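Local coordinates for protein LysR family transcriptional regulator (Vibrio vulnificus, PDB 5FHK) that probably binds specific DNA sequences as a LysR-type transcription factor that regulates virulence genes, this chain being its regulatory domain, at residues Asn134-Gly146 / Met152-Leu166. Sequence-based numbering, arbitrary orientation.
Sequences NALNVVRSACSEG and MPDVMIKEYIADGSL
Leu136 and Met152 lie with their CA atoms 7.4 Å apart at one end of the contact, and Ser144 and Leu166 close to 6.7 Å at the other. Between them, helix 136-144 runs past the end of strand 149-153, the turn after it and helix 158-163. Leu136 CD1 meets Pro153 CD tip to tip at a tight 3.5 Å. Two methionines pack beside this pair. The Met152 side chain turns back twice, near CG and SD, which brings CE against the helix backbone, 3.8 Å from Arg140 N, with Val139 CG1 nearby. Met156 reaches Leu136 CB with its own CE at 4.0 Å. This is the LysR substrate-binding domain, of the periplasmic-binding-protein type. The contact lies in one of its two lobes, where Met152 pairs by backbone bonds with Ile79 of strand 68-82 and Val139 packs on Thr150 of strand 149-153. Arg140 marks the more polar side. Its CG is anti to the backbone N (chi1 -178°) and lies against Ile157 CG2; the chain then bends and crosses Tyr160 at about a right angle. The guanidinium lies nearly parallel to the ring, 20° between planes, and Tyr160 OH sits over one guanidinium face. Arg140 NH1 is 2.9 Å from Tyr160 OH, but the angle is too poor for a hydrogen bond. Ser144 OG lies obliquely to the same ring, 3.8 Å from Tyr160 CE2. Toward the end of the helix, Cys143 SG touches Leu166 CD2 at 3.5 Å. A Schellman motif at Gly146 ends the first helix. On another side of this helix, Ser141 OG is hydrogen-bonded to Asn27 ND2 of the second subunit.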
loop_
_atom_site.group_PDB
_atom_site.type_symbol
_atom_site.label_atom_id
_atom_site.label_comp_id
_atom_site.label_asym_id
_atom_site.label_seq_id
_atom_site.Cartn_x
_atom_site.Cartn_y
_atom_site.Cartn_z
ATOM N N ASN A 134 -8.051 -4.582 -4.804
ATOM C CA ASN A 134 -8.011 -4.929 -3.387
ATOM C C ASN A 134 -7.247 -3.910 -2.532
ATOM O O ASN A 134 -7.044 -4.164 -1.338
ATOM C CB ASN A 134 -7.413 -6.328 -3.198
ATOM C CG ASN A 134 -6.022 -6.466 -3.796
ATOM O OD1 ASN A 134 -5.618 -5.692 -4.678
ATOM N ND2 ASN A 134 -5.289 -7.473 -3.334
ATOM N N ALA A 135 -6.817 -2.780 -3.099
ATOM C CA ALA A 135 -6.160 -1.716 -2.341
ATOM C C ALA A 135 -6.709 -0.364 -2.789
ATOM O O ALA A 135 -6.999 -0.173 -3.971
ATOM C CB ALA A 135 -4.627 -1.736 -2.520
ATOM N N LEU A 136 -6.808 0.590 -1.857
ATOM C CA LEU A 136 -7.432 1.877 -2.176
ATOM C C LEU A 136 -6.461 2.886 -2.765
ATOM O O LEU A 136 -6.892 3.795 -3.490
ATOM C CB LEU A 136 -8.091 2.492 -0.932
ATOM C CG LEU A 136 -9.506 1.942 -0.652
ATOM C CD1 LEU A 136 -10.053 2.457 0.681
ATOM C CD2 LEU A 136 -10.474 2.259 -1.779
ATOM N N ASN A 137 -5.161 2.746 -2.486
ATOM C CA ASN A 137 -4.201 3.675 -3.062
ATOM C C ASN A 137 -4.234 3.633 -4.592
ATOM O O ASN A 137 -4.263 4.686 -5.237
ATOM C CB ASN A 137 -2.791 3.409 -2.511
ATOM C CG ASN A 137 -2.244 2.027 -2.884
ATOM O OD1 ASN A 137 -2.995 1.090 -3.190
ATOM N ND2 ASN A 137 -0.919 1.898 -2.847
ATOM N N VAL A 138 -4.275 2.437 -5.201
ATOM C CA VAL A 138 -4.284 2.415 -6.668
ATOM C C VAL A 138 -5.620 2.899 -7.224
ATOM O O VAL A 138 -5.679 3.414 -8.340
ATOM C CB VAL A 138 -3.941 1.019 -7.215
ATOM C CG1 VAL A 138 -2.527 0.615 -6.789
ATOM C CG2 VAL A 138 -4.955 0.022 -6.765
ATOM N N VAL A 139 -6.710 2.711 -6.479
ATOM C CA VAL A 139 -8.007 3.256 -6.873
ATOM C C VAL A 139 -7.954 4.785 -6.929
ATOM O O VAL A 139 -8.478 5.409 -7.855
ATOM C CB VAL A 139 -9.094 2.754 -5.900
ATOM C CG1 VAL A 139 -10.428 3.376 -6.225
ATOM C CG2 VAL A 139 -9.201 1.208 -5.973
ATOM N N ARG A 140 -7.365 5.405 -5.909
ATOM C CA ARG A 140 -7.229 6.848 -5.901
ATOM C C ARG A 140 -6.466 7.318 -7.126
ATOM O O ARG A 140 -6.855 8.297 -7.769
ATOM C CB ARG A 140 -6.528 7.311 -4.621
ATOM C CG ARG A 140 -6.395 8.822 -4.550
ATOM C CD ARG A 140 -5.155 9.228 -3.811
ATOM N NE ARG A 140 -3.933 8.728 -4.436
ATOM C CZ ARG A 140 -3.382 9.210 -5.552
ATOM N NH1 ARG A 140 -3.943 10.215 -6.206
ATOM N NH2 ARG A 140 -2.257 8.672 -6.015
ATOM N N SER A 141 -5.399 6.608 -7.481
ATOM C CA SER A 141 -4.596 7.009 -8.627
ATOM C C SER A 141 -5.435 7.063 -9.897
ATOM O O SER A 141 -5.306 8.000 -10.689
ATOM C CB SER A 141 -3.416 6.049 -8.776
ATOM O OG SER A 141 -3.081 5.902 -10.138
ATOM N N ALA A 142 -6.350 6.096 -10.079
ATOM C CA ALA A 142 -7.176 6.079 -11.283
ATOM C C ALA A 142 -8.209 7.198 -11.264
ATOM O O ALA A 142 -8.534 7.766 -12.321
ATOM C CB ALA A 142 -7.860 4.715 -11.436
ATOM N N CYS A 143 -8.736 7.509 -10.073
ATOM C CA CYS A 143 -9.630 8.641 -9.885
ATOM C C CYS A 143 -8.948 9.950 -10.278
ATOM O O CYS A 143 -9.519 10.763 -11.017
ATOM C CB CYS A 143 -10.069 8.687 -8.422
ATOM S SG CYS A 143 -11.372 9.854 -8.005
ATOM N N SER A 144 -7.721 10.169 -9.780
ATOM C CA SER A 144 -6.967 11.372 -10.133
ATOM C C SER A 144 -6.773 11.496 -11.639
ATOM O O SER A 144 -6.756 12.611 -12.180
ATOM C CB SER A 144 -5.609 11.353 -9.437
ATOM O OG SER A 144 -5.716 11.793 -8.101
ATOM N N GLU A 145 -6.660 10.375 -12.335
ATOM C CA GLU A 145 -6.530 10.400 -13.779
ATOM C C GLU A 145 -7.870 10.559 -14.488
ATOM O O GLU A 145 -7.920 10.490 -15.718
ATOM C CB GLU A 145 -5.798 9.142 -14.254
ATOM C CG GLU A 145 -4.268 9.299 -14.225
ATOM C CD GLU A 145 -3.631 9.310 -15.620
ATOM O OE1 GLU A 145 -2.419 9.009 -15.727
ATOM O OE2 GLU A 145 -4.338 9.614 -16.609
ATOM N N GLY A 146 -8.953 10.791 -13.753
ATOM C CA GLY A 146 -10.203 11.147 -14.386
ATOM C C GLY A 146 -10.966 10.002 -14.997
ATOM O O GLY A 146 -11.757 10.222 -15.921
ATOM N N MET A 152 -13.958 6.806 -0.898
ATOM C CA MET A 152 -12.609 6.814 -0.382
ATOM C C MET A 152 -12.627 7.361 1.037
ATOM O O MET A 152 -13.374 8.319 1.315
ATOM C CB MET A 152 -11.723 7.672 -1.289
ATOM C CG MET A 152 -10.254 7.672 -0.992
ATOM S SD MET A 152 -9.410 6.213 -1.598
ATOM C CE MET A 152 -9.960 6.156 -3.293
ATOM N N PRO A 153 -11.842 6.785 1.951
ATOM C CA PRO A 153 -11.759 7.347 3.307
ATOM C C PRO A 153 -11.202 8.761 3.265
ATOM O O PRO A 153 -10.121 8.996 2.713
ATOM C CB PRO A 153 -10.804 6.391 4.041
ATOM C CG PRO A 153 -10.705 5.164 3.184
ATOM C CD PRO A 153 -10.904 5.667 1.765
ATOM N N ASP A 154 -11.927 9.697 3.896
ATOM C CA ASP A 154 -11.616 11.125 3.763
ATOM C C ASP A 154 -10.177 11.453 4.152
ATOM O O ASP A 154 -9.538 12.294 3.505
ATOM C CB ASP A 154 -12.588 11.979 4.590
ATOM C CG ASP A 154 -12.615 11.595 6.069
ATOM O OD1 ASP A 154 -11.860 10.682 6.486
ATOM O OD2 ASP A 154 -13.411 12.214 6.816
ATOM N N VAL A 155 -9.644 10.799 5.193
ATOM C CA VAL A 155 -8.264 11.058 5.617
ATOM C C VAL A 155 -7.260 10.804 4.493
ATOM O O VAL A 155 -6.192 11.422 4.459
ATOM C CB VAL A 155 -7.921 10.229 6.870
ATOM C CG1 VAL A 155 -7.792 8.747 6.533
ATOM C CG2 VAL A 155 -6.645 10.750 7.512
ATOM N N MET A 156 -7.571 9.909 3.556
ATOM C CA MET A 156 -6.617 9.609 2.493
ATOM C C MET A 156 -6.602 10.652 1.370
ATOM O O MET A 156 -5.673 10.644 0.551
ATOM C CB MET A 156 -6.916 8.238 1.886
ATOM C CG MET A 156 -6.435 7.013 2.694
ATOM S SD MET A 156 -6.835 5.464 1.783
ATOM C CE MET A 156 -6.131 5.803 0.151
ATOM N N ILE A 157 -7.594 11.538 1.300
ATOM C CA ILE A 157 -7.701 12.438 0.161
ATOM C C ILE A 157 -7.969 13.879 0.580
ATOM O O ILE A 157 -8.378 14.701 -0.252
ATOM C CB ILE A 157 -8.799 11.953 -0.802
ATOM C CG1 ILE A 157 -10.064 11.608 -0.030
ATOM C CG2 ILE A 157 -8.303 10.771 -1.628
ATOM C CD1 ILE A 157 -11.247 11.297 -0.904
ATOM N N LYS A 158 -7.720 14.207 1.855
ATOM C CA LYS A 158 -8.073 15.544 2.326
ATOM C C LYS A 158 -7.194 16.615 1.688
ATOM O O LYS A 158 -7.689 17.696 1.354
ATOM C CB LYS A 158 -8.019 15.624 3.851
ATOM C CG LYS A 158 -6.651 15.605 4.491
ATOM C CD LYS A 158 -6.821 15.772 6.018
ATOM C CE LYS A 158 -7.986 14.884 6.517
ATOM N NZ LYS A 158 -7.828 14.400 7.922
ATOM N N GLU A 159 -5.903 16.333 1.481
ATOM C CA GLU A 159 -5.062 17.282 0.751
ATOM C C GLU A 159 -5.532 17.439 -0.696
ATOM O O GLU A 159 -5.529 18.552 -1.234
ATOM C CB GLU A 159 -3.583 16.872 0.828
ATOM C CG GLU A 159 -3.088 15.861 -0.196
ATOM C CD GLU A 159 -2.968 14.433 0.372
ATOM O OE1 GLU A 159 -3.815 14.026 1.208
ATOM O OE2 GLU A 159 -2.033 13.707 -0.038
ATOM N N TYR A 160 -6.007 16.350 -1.321
ATOM C CA TYR A 160 -6.567 16.450 -2.674
ATOM C C TYR A 160 -7.809 17.331 -2.706
ATOM O O TYR A 160 -8.041 18.062 -3.680
ATOM C CB TYR A 160 -6.918 15.069 -3.222
ATOM C CG TYR A 160 -5.741 14.177 -3.474
ATOM C CD1 TYR A 160 -5.185 13.405 -2.446
ATOM C CD2 TYR A 160 -5.187 14.082 -4.752
ATOM C CE1 TYR A 160 -4.083 12.588 -2.688
ATOM C CE2 TYR A 160 -4.105 13.274 -5.000
ATOM C CZ TYR A 160 -3.555 12.527 -3.971
ATOM O OH TYR A 160 -2.468 11.742 -4.249
ATOM N N ILE A 161 -8.640 17.248 -1.667
ATOM C CA ILE A 161 -9.854 18.053 -1.634
ATOM C C ILE A 161 -9.521 19.524 -1.424
ATOM O O ILE A 161 -10.071 20.402 -2.099
ATOM C CB ILE A 161 -10.803 17.564 -0.535
ATOM C CG1 ILE A 161 -11.206 16.112 -0.795
ATOM C CG2 ILE A 161 -12.006 18.511 -0.474
ATOM C CD1 ILE A 161 -12.158 15.988 -1.917
ATOM N N ALA A 162 -8.674 19.808 -0.440
ATOM C CA ALA A 162 -8.262 21.182 -0.182
ATOM C C ALA A 162 -7.661 21.811 -1.431
ATOM O O ALA A 162 -8.047 22.915 -1.819
ATOM C CB ALA A 162 -7.264 21.229 0.967
ATOM N N ASP A 163 -6.731 21.104 -2.093
ATOM C CA ASP A 163 -6.081 21.625 -3.294
ATOM C C ASP A 163 -7.043 21.765 -4.464
ATOM O O ASP A 163 -6.782 22.567 -5.371
ATOM C CB ASP A 163 -4.918 20.716 -3.733
ATOM C CG ASP A 163 -3.649 20.910 -2.894
ATOM O OD1 ASP A 163 -3.680 21.703 -1.921
ATOM O OD2 ASP A 163 -2.616 20.260 -3.214
ATOM N N GLY A 164 -8.130 20.993 -4.487
ATOM C CA GLY A 164 -9.009 20.975 -5.636
ATOM C C GLY A 164 -8.673 19.946 -6.701
ATOM O O GLY A 164 -9.342 19.925 -7.741
ATOM N N SER A 165 -7.650 19.103 -6.491
ATOM C CA SER A 165 -7.303 18.079 -7.477
ATOM C C SER A 165 -8.325 16.948 -7.512
ATOM O O SER A 165 -8.410 16.233 -8.514
ATOM C CB SER A 165 -5.911 17.493 -7.206
ATOM O OG SER A 165 -5.713 17.187 -5.828
ATOM N N LEU A 166 -9.054 16.731 -6.429
ATOM C CA LEU A 166 -10.246 15.901 -6.439
ATOM C C LEU A 166 -11.396 16.752 -5.922
ATOM O O LEU A 166 -11.190 17.677 -5.140
ATOM C CB LEU A 166 -10.074 14.631 -5.584
ATOM C CG LEU A 166 -9.082 13.571 -6.081
ATOM C CD1 LEU A 166 -8.768 12.556 -4.998
ATOM C CD2 LEU A 166 -9.601 12.840 -7.362
#